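PDB 3FP0: trichothecene 15-O-acetyltransferase TRI3 from Fusarium sporotrichioides, which acetylates the 15-hydroxyl of trichothecene intermediates such as 15-deacetylcalonectrin, a step on the fungal route to mycotoxins including T2-toxin. Local coordinates for residues Leu12-Tyr17 with Pro232-Leu237; Thr253-Ala258 with Arg412-Glu417; Val260-Ser265 with Ile426-Glu431; Val469-Pro474 with Asn490-Asp495. All coordinates share one frame; numbering follows the deposited sequence.

Interaction 1 of 4, residues Leu12-Tyr17 with Pro232-Leu237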
# COMPACT_ATOMS: atom_id res chain seq x y z
N LEU A 12 -22.72 -8.99 5.85
CA LEU A 12 -22.66 -7.52 5.81
C LEU A 12 -24.08 -7.06 5.63
O LEU A 12 -24.64 -7.43 4.58
CB LEU A 12 -22.00 -7.04 4.53
CG LEU A 12 -20.60 -7.27 4.03
CD1 LEU A 12 -20.57 -6.68 2.65
CD2 LEU A 12 -19.63 -6.57 4.95
N VAL A 13 -24.71 -6.22 6.47
CA VAL A 13 -24.20 -5.32 7.52
C VAL A 13 -24.11 -3.76 7.20
O VAL A 13 -23.68 -3.00 8.07
CB VAL A 13 -22.92 -5.87 8.15
N PRO A 14 -24.61 -3.29 6.03
CA PRO A 14 -24.24 -1.96 5.46
C PRO A 14 -24.47 -0.77 6.36
O PRO A 14 -23.57 0.04 6.58
CB PRO A 14 -25.16 -1.82 4.24
CG PRO A 14 -25.54 -3.23 3.89
CD PRO A 14 -25.62 -3.95 5.19
N ALA A 15 -25.70 -0.67 6.88
CA ALA A 15 -26.06 0.37 7.82
C ALA A 15 -25.02 0.57 8.92
O ALA A 15 -24.73 1.70 9.29
CB ALA A 15 -27.47 0.12 8.41
N LEU A 16 -24.41 -0.53 9.38
CA LEU A 16 -23.36 -0.49 10.40
C LEU A 16 -22.15 0.40 10.03
O LEU A 16 -21.51 0.96 10.90
CB LEU A 16 -22.87 -1.92 10.69
CG LEU A 16 -22.62 -2.40 12.14
CD1 LEU A 16 -22.07 -3.80 12.12
CD2 LEU A 16 -21.69 -1.49 12.97
N TYR A 17 -21.85 0.54 8.73
CA TYR A 17 -20.58 1.16 8.28
C TYR A 17 -20.70 2.59 7.77
O TYR A 17 -19.73 3.14 7.22
CB TYR A 17 -19.93 0.26 7.21
CG TYR A 17 -19.95 -1.18 7.62
CD1 TYR A 17 -19.27 -1.58 8.77
CD2 TYR A 17 -20.66 -2.13 6.89
CE1 TYR A 17 -19.28 -2.90 9.17
CE2 TYR A 17 -20.68 -3.45 7.30
CZ TYR A 17 -19.99 -3.81 8.44
OH TYR A 17 -19.94 -5.10 8.86
N PRO A 232 -19.08 5.63 2.13
CA PRO A 232 -18.90 4.28 2.60
C PRO A 232 -18.87 3.30 1.42
O PRO A 232 -19.72 3.34 0.50
CB PRO A 232 -20.12 4.05 3.53
CG PRO A 232 -20.58 5.46 3.95
CD PRO A 232 -20.30 6.28 2.67
N VAL A 233 -17.84 2.48 1.42
CA VAL A 233 -17.61 1.49 0.36
C VAL A 233 -18.85 0.58 0.06
O VAL A 233 -19.20 0.38 -1.11
CB VAL A 233 -16.30 0.64 0.60
CG1 VAL A 233 -16.39 -0.17 1.88
CG2 VAL A 233 -16.02 -0.25 -0.57
N VAL A 234 -19.51 0.05 1.10
CA VAL A 234 -20.69 -0.81 0.84
C VAL A 234 -21.75 -0.09 0.02
O VAL A 234 -22.28 -0.63 -0.97
CB VAL A 234 -21.33 -1.41 2.10
CG1 VAL A 234 -22.52 -2.34 1.70
CG2 VAL A 234 -20.30 -2.20 2.92
N ASP A 235 -22.03 1.15 0.41
CA ASP A 235 -23.03 1.95 -0.29
C ASP A 235 -22.60 2.40 -1.66
O ASP A 235 -23.42 2.95 -2.41
CB ASP A 235 -23.45 3.14 0.57
CG ASP A 235 -24.09 2.69 1.86
OD1 ASP A 235 -24.78 1.65 1.87
OD2 ASP A 235 -23.86 3.35 2.87
N SER A 236 -21.33 2.17 -1.99
CA SER A 236 -20.73 2.66 -3.22
C SER A 236 -20.62 1.58 -4.30
O SER A 236 -20.15 1.87 -5.39
CB SER A 236 -19.32 3.23 -2.94
OG SER A 236 -19.39 4.32 -2.02
N LEU A 237 -21.05 0.36 -4.00
CA LEU A 237 -20.92 -0.75 -4.96
C LEU A 237 -21.96 -0.65 -6.04
O LEU A 237 -23.05 -0.14 -5.79
CB LEU A 237 -21.08 -2.10 -4.27
CG LEU A 237 -20.20 -2.37 -3.07
CD1 LEU A 237 -20.68 -3.65 -2.46
CD2 LEU A 237 -18.73 -2.47 -3.48
O HOH W 1 -22.06 1.19 4.29
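Val234 is the central side chain of this contact. Its two methyls part to meet two residues of the 12-17 segment. CG1 lies 3.7 Å from CB of Pro14 and is nearly as close to Pro14 CG, so it rests against one side of the pyrrolidine ring. CG2 approaches the Tyr17 ring at 4.0 Å from CD2, and the two side chains cross at a slant. The torsion sets where each methyl goes: CG1 is turned opposite the backbone N (chi1 -178°), toward Pro14, and CG2 stands beside that N, toward Tyr17. Leu12 adds a looser touch, with CD1 4.5 Å from Val234 CG2. Tyr17 is also packed within its own 3-10 turn, where Leu16 CB sits over the centre of one ring face. At the other end of the contact, Pro232 CB comes to 3.8 Å from the backbone O of Tyr17.

No direct hydrogen bond joins the two segments. A water gives one to Pro14 O at 3.0 Å and a weak one to Asp235 OD2. The same OD2 forms a salt bridge with Arg18, just beyond the turn. The Val234 and Leu12 side chains also reach helix 406-423, at Leu411 and Asn415. The chemistry is thus mainly apolar packing round one branched side chain. A water and a charged pair at the margin tie the N-terminal turn to the 232-237 loop.

Interaction 2 of 4, residues Thr253-Ala258 with Arg412-Glu417. With FP0 ((3alpha)-15-hydroxy-12,13-epoxytrichothec-9-en-3-yl acetate), chain C.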
# COMPACT_ATOMS: atom_id res chain seq x y z
N THR A 253 -17.05 -18.81 1.80
CA THR A 253 -16.57 -19.98 2.52
C THR A 253 -15.31 -20.57 1.87
O THR A 253 -14.40 -21.01 2.57
CB THR A 253 -17.68 -21.06 2.57
OG1 THR A 253 -18.79 -20.51 3.27
CG2 THR A 253 -17.21 -22.29 3.29
N GLU A 254 -15.30 -20.63 0.54
CA GLU A 254 -14.11 -21.04 -0.18
C GLU A 254 -12.92 -20.14 0.19
O GLU A 254 -11.82 -20.63 0.43
CB GLU A 254 -14.36 -21.04 -1.69
CG GLU A 254 -13.14 -21.49 -2.53
CD GLU A 254 -13.40 -21.54 -4.03
OE1 GLU A 254 -14.51 -21.18 -4.48
OE2 GLU A 254 -12.49 -21.97 -4.77
N TYR A 255 -13.16 -18.83 0.27
CA TYR A 255 -12.09 -17.92 0.61
C TYR A 255 -11.62 -18.15 2.03
O TYR A 255 -10.44 -18.35 2.23
CB TYR A 255 -12.48 -16.46 0.40
CG TYR A 255 -11.30 -15.56 0.55
CD1 TYR A 255 -10.52 -15.24 -0.56
CD2 TYR A 255 -10.89 -15.10 1.80
CE1 TYR A 255 -9.40 -14.44 -0.43
CE2 TYR A 255 -9.76 -14.29 1.95
CZ TYR A 255 -9.02 -13.97 0.82
OH TYR A 255 -7.91 -13.17 0.90
N THR A 256 -12.52 -18.16 3.03
CA THR A 256 -12.09 -18.31 4.43
C THR A 256 -11.43 -19.68 4.66
O THR A 256 -10.54 -19.83 5.52
CB THR A 256 -13.26 -18.08 5.46
OG1 THR A 256 -14.35 -18.98 5.18
CG2 THR A 256 -13.77 -16.61 5.41
N SER A 257 -11.88 -20.70 3.91
CA SER A 257 -11.19 -22.00 3.96
C SER A 257 -9.74 -21.93 3.45
O SER A 257 -8.84 -22.49 4.09
CB SER A 257 -11.97 -23.08 3.20
OG SER A 257 -13.02 -23.54 4.02
N ALA A 258 -9.52 -21.27 2.32
CA ALA A 258 -8.17 -21.07 1.75
C ALA A 258 -7.29 -20.21 2.66
O ALA A 258 -6.08 -20.40 2.74
CB ALA A 258 -8.27 -20.43 0.37
N ARG A 412 -16.65 -8.84 3.53
CA ARG A 412 -17.18 -9.82 4.42
C ARG A 412 -16.10 -10.78 4.95
O ARG A 412 -16.07 -11.11 6.12
CB ARG A 412 -18.32 -10.58 3.75
CG ARG A 412 -19.12 -11.46 4.75
CD ARG A 412 -20.19 -12.24 4.00
NE ARG A 412 -20.96 -13.16 4.84
CZ ARG A 412 -21.72 -14.15 4.36
NH1 ARG A 412 -21.80 -14.36 3.04
NH2 ARG A 412 -22.39 -14.92 5.21
N VAL A 413 -15.20 -11.21 4.08
CA VAL A 413 -14.16 -12.13 4.52
C VAL A 413 -13.07 -11.43 5.31
O VAL A 413 -12.50 -12.03 6.23
CB VAL A 413 -13.57 -12.98 3.39
CG1 VAL A 413 -14.70 -13.80 2.72
CG2 VAL A 413 -12.75 -12.09 2.38
N HIS A 414 -12.76 -10.17 4.97
CA HIS A 414 -11.81 -9.45 5.81
C HIS A 414 -12.38 -9.07 7.20
O HIS A 414 -11.64 -9.06 8.16
CB HIS A 414 -11.17 -8.27 5.05
CG HIS A 414 -10.25 -8.70 3.95
ND1 HIS A 414 -10.05 -7.97 2.81
CD2 HIS A 414 -9.45 -9.79 3.84
CE1 HIS A 414 -9.16 -8.57 2.04
NE2 HIS A 414 -8.79 -9.69 2.63
N ASN A 415 -13.68 -8.77 7.30
CA ASN A 415 -14.34 -8.70 8.63
C ASN A 415 -14.06 -9.97 9.45
O ASN A 415 -13.63 -9.91 10.59
CB ASN A 415 -15.84 -8.50 8.49
CG ASN A 415 -16.23 -7.04 8.27
OD1 ASN A 415 -15.41 -6.13 8.42
ND2 ASN A 415 -17.47 -6.82 7.85
N PHE A 416 -14.27 -11.14 8.83
CA PHE A 416 -14.01 -12.42 9.49
C PHE A 416 -12.53 -12.57 9.88
O PHE A 416 -12.21 -12.96 11.02
CB PHE A 416 -14.45 -13.59 8.59
CG PHE A 416 -13.87 -14.92 9.01
CD1 PHE A 416 -14.51 -15.71 9.96
CD2 PHE A 416 -12.66 -15.37 8.47
CE1 PHE A 416 -13.95 -16.94 10.36
CE2 PHE A 416 -12.08 -16.58 8.87
CZ PHE A 416 -12.72 -17.37 9.81
N GLU A 417 -11.63 -12.22 8.96
CA GLU A 417 -10.19 -12.34 9.20
C GLU A 417 -9.72 -11.45 10.33
O GLU A 417 -8.79 -11.84 11.07
CB GLU A 417 -9.41 -12.01 7.92
CG GLU A 417 -7.92 -12.32 7.94
CD GLU A 417 -7.26 -12.22 6.59
OE1 GLU A 417 -7.96 -11.92 5.56
OE2 GLU A 417 -6.01 -12.45 6.56
C2 FP0 C . -4.22 -7.91 4.29
C6 FP0 C . -2.55 -6.09 2.69
C5 FP0 C . -4.11 -5.96 2.82
C4 FP0 C . -4.84 -7.07 2.05
C3 FP0 C . -4.99 -8.28 3.01
C11 FP0 C . -2.08 -7.51 3.06
C10 FP0 C . -0.56 -7.55 3.35
C9 FP0 C . 0.18 -6.44 3.59
C8 FP0 C . -0.37 -5.04 3.49
C12 FP0 C . -4.51 -6.42 4.24
C13 FP0 C . -4.34 -5.56 5.47
O4 FP0 C . -6.10 -9.64 0.95
C17 FP0 C . -5.07 -10.13 1.39
C18 FP0 C . -4.34 -11.35 0.89
O3 FP0 C . -4.46 -9.50 2.51
O2 FP0 C . -5.65 -5.90 4.92
O1 FP0 C . -2.80 -8.12 4.17
C14 FP0 C . -4.67 -4.60 2.37
C7 FP0 C . -1.88 -5.08 3.66
C15 FP0 C . -2.17 -5.88 1.22
O12 FP0 C . -1.96 -4.50 0.85
C16 FP0 C . 1.63 -6.55 3.95
O HOH W 2 -7.16 -11.96 2.97
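Water 2 is gripped by three side chains from the two helices. His414 NE2 is 2.8 Å from it, and it donates to Glu417 OE1 at 2.7 Å. Tyr255 OH is 2.5 Å away, an unusually short distance from which no special strength should be read. The water lies in the plane of both the tyrosine and the imidazole rings, at their edges. The three contacts together make the bridge; Tyr255 OH and His414 NE2 are themselves 4.0 Å apart. His414 is part of the binding site for 15-deacetylcalonectrin. Its NE2 also makes a weak bond of 3.2 Å to the acetyl oxygen O4 of the bound trichothecene, bent to 121° at the hydrogen. O4 approaches the ring at its edge.

Behind this polar group the packing is apolar. Val413 CG2 is 3.6 Å from Tyr255 CD2, and the two side chains cross at about a right angle. Tyr255 CG is opposite its backbone N (chi1 -171°), and the ring extends past Val413 to bring its hydroxyl to the water. Val413 CG1 meets Thr256 CG2. That same threonine methyl lies 3.5 Å from CD2 of Phe416.

The helix segments run at 36° to each other, with axes 10.1 Å apart at closest approach. Arg412 adds a salt bridge to Asp249, earlier on helix 246-263. Tyr255 packs on Ala360 and Val362 of strand 358-365, while His414 packs on Ala36 and Ile39 of helix 36-40.

Interaction 3 of 4, residues Val260-Ser265 with Ile426-Glu431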
# COMPACT_ATOMS: atom_id res chain seq x y z
N VAL A 260 -7.42 -20.05 6.02
CA VAL A 260 -6.95 -20.95 7.09
C VAL A 260 -5.96 -21.98 6.57
O VAL A 260 -4.95 -22.24 7.23
CB VAL A 260 -8.15 -21.59 7.86
CG1 VAL A 260 -7.66 -22.46 9.05
CG2 VAL A 260 -9.04 -20.49 8.43
N ALA A 261 -6.22 -22.52 5.38
CA ALA A 261 -5.28 -23.42 4.66
C ALA A 261 -3.92 -22.77 4.37
O ALA A 261 -2.87 -23.41 4.53
CB ALA A 261 -5.89 -23.92 3.36
N ASN A 262 -3.92 -21.53 3.90
CA ASN A 262 -2.67 -20.85 3.67
C ASN A 262 -1.90 -20.58 4.97
O ASN A 262 -0.67 -20.72 4.99
CB ASN A 262 -2.87 -19.57 2.88
CG ASN A 262 -1.60 -18.76 2.76
OD1 ASN A 262 -0.71 -19.15 2.08
ND2 ASN A 262 -1.53 -17.63 3.47
N TYR A 263 -2.62 -20.22 6.04
CA TYR A 263 -2.00 -19.94 7.35
C TYR A 263 -1.31 -21.18 7.95
O TYR A 263 -0.32 -21.07 8.69
CB TYR A 263 -3.04 -19.34 8.34
CG TYR A 263 -3.34 -17.84 8.20
CD1 TYR A 263 -2.32 -16.91 8.02
CD2 TYR A 263 -4.65 -17.35 8.29
CE1 TYR A 263 -2.60 -15.52 7.91
CE2 TYR A 263 -4.95 -16.00 8.18
CZ TYR A 263 -3.92 -15.07 8.00
OH TYR A 263 -4.19 -13.72 7.91
N LYS A 264 -1.83 -22.36 7.61
CA LYS A 264 -1.35 -23.62 8.14
C LYS A 264 -0.42 -24.38 7.18
O LYS A 264 0.04 -25.47 7.50
CB LYS A 264 -2.55 -24.51 8.52
CG LYS A 264 -3.35 -23.98 9.72
CD LYS A 264 -4.63 -24.79 9.93
CE LYS A 264 -5.31 -24.39 11.22
NZ LYS A 264 -6.33 -25.41 11.59
N SER A 265 -0.13 -23.78 6.03
CA SER A 265 0.57 -24.47 4.94
C SER A 265 2.11 -24.37 4.93
O SER A 265 2.73 -23.57 5.66
CB SER A 265 0.04 -23.97 3.60
OG SER A 265 0.54 -22.68 3.27
N ILE A 426 -0.84 -14.01 15.78
CA ILE A 426 0.18 -14.57 14.89
C ILE A 426 -0.31 -15.88 14.31
O ILE A 426 -0.22 -16.94 14.97
CB ILE A 426 1.56 -14.84 15.62
CG1 ILE A 426 2.11 -13.59 16.35
CG2 ILE A 426 2.60 -15.41 14.61
CD1 ILE A 426 2.87 -12.61 15.44
N PRO A 427 -0.80 -15.85 13.07
CA PRO A 427 -1.50 -17.04 12.65
C PRO A 427 -0.62 -18.08 11.94
O PRO A 427 -1.17 -19.10 11.49
CB PRO A 427 -2.55 -16.48 11.70
CG PRO A 427 -1.83 -15.33 11.03
CD PRO A 427 -0.81 -14.81 12.02
N PHE A 428 0.70 -17.84 11.84
CA PHE A 428 1.65 -18.78 11.21
C PHE A 428 2.53 -19.45 12.28
O PHE A 428 2.94 -18.79 13.21
CB PHE A 428 2.59 -18.04 10.25
CG PHE A 428 1.89 -17.40 9.05
CD1 PHE A 428 1.60 -18.14 7.91
CD2 PHE A 428 1.58 -16.02 9.05
CE1 PHE A 428 0.97 -17.54 6.80
CE2 PHE A 428 0.97 -15.43 7.96
CZ PHE A 428 0.66 -16.18 6.83
N GLU A 429 2.83 -20.74 12.13
CA GLU A 429 3.84 -21.38 12.99
C GLU A 429 4.81 -22.19 12.16
O GLU A 429 4.41 -22.90 11.22
CB GLU A 429 3.20 -22.25 14.08
N GLY A 430 6.09 -22.02 12.46
CA GLY A 430 7.14 -22.76 11.81
C GLY A 430 7.53 -22.24 10.44
O GLY A 430 8.69 -21.96 10.20
N GLU A 431 6.54 -22.16 9.55
CA GLU A 431 6.72 -21.72 8.16
C GLU A 431 5.60 -20.79 7.74
O GLU A 431 4.51 -20.84 8.28
CB GLU A 431 6.69 -22.89 7.19
CG GLU A 431 7.76 -23.89 7.36
CD GLU A 431 7.38 -25.16 6.63
OE1 GLU A 431 7.07 -25.09 5.43
OE2 GLU A 431 7.36 -26.22 7.26
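Tyr263 meets Pro427 and Phe428 along most of its side chain. Its CB lies 3.7 Å from the carbonyl O of Pro427. At CG the proline ring begins, with Pro427 CB 3.8 Å away. CD1 is held between two partners, Pro427 CG and, at 3.3 Å, Phe428 CZ. CE1 comes closest to the proline, at 3.2 Å from Pro427 CG, and it also touches Phe428. Tyr263 CZ lies 3.7 Å from Pro427 CG. The hydroxyl at the tip leaves the pair and bonds to Glu417 of helix 406-423.

The two partners use different parts of the ring. Pro427 CG sits over one face of the Tyr263 ring in a CH-pi contact, 28° off the ring normal. Phe428 receives the CD1 and CE1 edge on its own face. Tyr263 and Phe428 thus make a T-shaped pair, with planes at 74° and centroids 4.9 Å apart. Tyr263 CG stands opposite the carbonyl carbon (chi1 -81°), and the ring leads from the last turn of helix 246-263 to the loop.

Where the helix ends, Asn262 O accepts from both Ser265 N and Ser265 OG, from the same face of its plane. Phe428 also meets the ring of Tyr475. With no hydrogen bond across the segments, the join of helix end and loop rests on C-H groups against aromatic faces, while the tyrosine's polar tip is satisfied by the neighbouring helix.

Interaction 4 of 4, residues Val469-Pro474 with Asn490-Asp495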
# COMPACT_ATOMS: atom_id res chain seq x y z
N VAL A 469 6.19 -0.90 3.69
CA VAL A 469 5.15 -1.19 4.71
C VAL A 469 5.80 -1.87 5.92
O VAL A 469 6.72 -2.69 5.74
CB VAL A 469 4.01 -2.05 4.10
CG1 VAL A 469 2.89 -2.39 5.10
CG2 VAL A 469 3.43 -1.34 2.86
N ASN A 470 5.35 -1.53 7.12
CA ASN A 470 5.92 -2.17 8.32
C ASN A 470 5.51 -3.63 8.41
O ASN A 470 4.32 -3.91 8.35
CB ASN A 470 5.45 -1.46 9.56
CG ASN A 470 6.23 -0.21 9.83
OD1 ASN A 470 7.31 0.06 9.23
ND2 ASN A 470 5.70 0.57 10.75
N GLN A 471 6.48 -4.55 8.50
CA GLN A 471 6.12 -5.97 8.72
C GLN A 471 6.50 -6.44 10.11
O GLN A 471 7.68 -6.44 10.46
CB GLN A 471 6.77 -6.91 7.70
CG GLN A 471 6.49 -8.40 8.00
CD GLN A 471 5.03 -8.79 7.71
OE1 GLN A 471 4.14 -8.51 8.51
NE2 GLN A 471 4.80 -9.50 6.61
N SER A 472 5.49 -6.85 10.88
CA SER A 472 5.69 -7.40 12.21
C SER A 472 5.07 -8.80 12.34
O SER A 472 4.95 -9.31 13.45
CB SER A 472 5.10 -6.45 13.26
OG SER A 472 6.08 -5.48 13.62
N LEU A 473 4.62 -9.36 11.23
CA LEU A 473 4.19 -10.75 11.18
C LEU A 473 5.26 -11.55 10.47
O LEU A 473 6.09 -10.98 9.76
CB LEU A 473 2.81 -10.88 10.49
CG LEU A 473 1.60 -10.40 11.32
CD1 LEU A 473 0.31 -10.83 10.65
CD2 LEU A 473 1.61 -10.88 12.77
N PRO A 474 5.29 -12.89 10.67
CA PRO A 474 6.48 -13.62 10.22
C PRO A 474 6.43 -14.18 8.81
O PRO A 474 7.00 -15.24 8.55
CB PRO A 474 6.55 -14.76 11.24
CG PRO A 474 5.05 -15.09 11.44
CD PRO A 474 4.35 -13.76 11.41
N ASN A 490 10.10 -5.09 -3.87
CA ASN A 490 10.68 -5.14 -2.52
C ASN A 490 10.06 -6.27 -1.69
O ASN A 490 8.98 -6.81 -2.05
CB ASN A 490 10.67 -3.74 -1.84
CG ASN A 490 9.28 -3.29 -1.42
OD1 ASN A 490 8.52 -4.06 -0.81
ND2 ASN A 490 8.94 -2.01 -1.69
N ILE A 491 10.79 -6.71 -0.66
CA ILE A 491 10.27 -7.70 0.26
C ILE A 491 10.33 -7.10 1.65
O ILE A 491 11.39 -6.64 2.09
CB ILE A 491 11.02 -9.06 0.24
CG1 ILE A 491 11.11 -9.63 -1.18
CG2 ILE A 491 10.39 -10.05 1.24
CD1 ILE A 491 11.60 -11.11 -1.28
N ILE A 492 9.18 -7.04 2.32
CA ILE A 492 9.12 -6.70 3.74
C ILE A 492 9.17 -7.96 4.62
O ILE A 492 8.66 -9.01 4.27
CB ILE A 492 7.92 -5.76 4.09
CG1 ILE A 492 6.56 -6.52 4.01
CG2 ILE A 492 8.01 -4.48 3.19
CD1 ILE A 492 5.28 -5.63 4.27
N TYR A 493 9.83 -7.83 5.75
CA TYR A 493 10.06 -8.97 6.64
C TYR A 493 10.38 -8.38 7.98
O TYR A 493 10.83 -7.21 8.07
CB TYR A 493 11.22 -9.90 6.12
CG TYR A 493 12.61 -9.34 6.23
CD1 TYR A 493 13.46 -9.70 7.29
CD2 TYR A 493 13.08 -8.41 5.29
CE1 TYR A 493 14.77 -9.16 7.38
CE2 TYR A 493 14.33 -7.88 5.37
CZ TYR A 493 15.18 -8.25 6.40
OH TYR A 493 16.43 -7.68 6.47
N ASN A 494 10.08 -9.13 9.03
CA ASN A 494 10.51 -8.76 10.36
C ASN A 494 11.83 -9.45 10.71
O ASN A 494 11.96 -10.66 10.49
CB ASN A 494 9.42 -9.08 11.39
CG ASN A 494 9.68 -8.39 12.69
OD1 ASN A 494 10.43 -8.89 13.50
ND2 ASN A 494 9.11 -7.20 12.87
N ASP A 495 12.82 -8.69 11.19
CA ASP A 495 14.19 -9.29 11.37
C ASP A 495 14.41 -10.25 12.57
O ASP A 495 15.51 -10.75 12.75
CB ASP A 495 15.33 -8.27 11.23
CG ASP A 495 15.40 -7.30 12.39
OD1 ASP A 495 14.72 -7.47 13.42
OD2 ASP A 495 16.15 -6.32 12.26
O HOH W 3 6.47 -2.61 0.83
O HOH W 4 8.67 -11.41 8.58
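Ile492 and Asn494 both direct their CB atoms at the 469-474 segment, and Tyr493 between them turns away. Ile492 packs against Val469 and Gln471. Its CD1 is 3.8 Å from Val469 CB, and the two side chains are set at a slant. Its CG2 approaches the carbonyl O of Val469 at 3.4 Å. Ile492 CG1 stands between backbone N and carbonyl carbon (chi1 71°), with Gln471 CB at 3.7 Å on this branch.

Gln471 then folds back. Its CG passes over the strand backbone near Asn494 N, and the chain bends at chi2 (71°). The bend carries OE1 to the backbone N of Leu473, 2.9 Å away, with the donor above the carbonyl plane.

Asn494 reaches across from the strand to the loop. Its ND2 gives a hydrogen bond of 2.9 Å to Gln471 O, nearly straight at 161°. The bond falls in the carbonyl plane on a lone pair, and the oxygen is almost in the amide plane. OD1 of Asn494 accepts from Ala275 N, so both ends of the amide are engaged. Water 4 adds a bridge: it donates to Leu473 O and accepts from Asn494 N at 2.7 Å.

Ile492 also touches the bound trichothecene, so this packing lies beside the ligand. Here the loop and the strand are held by one side-chain amide, that of Asn494, and a water in place of a regular backbone pairing, with an apolar patch at the Val469 end.

Interaction 1 joins two loops that pack on helix 406-423. Interaction 2 joins that helix to helix 246-263, whose end interaction 3 joins to a loop. Interactions 1 and 2 have centres 18 Å apart and touch where Leu12 and Tyr17 pack on Asn415. The centres of interactions 2 and 3 are 15 Å apart, and their segments alternate in sequence. Interaction 4 comes last in the chain, its centre 16 Å from that of interaction 3, where Ile426 meets Leu473. Interactions 1 and 4 stay about 20 Å apart at their nearest atoms. Thus the helix with the ligand-binding histidine is packed on by interactions 1 and 2, while strand 486-494 of interaction 4 meets the same ligand.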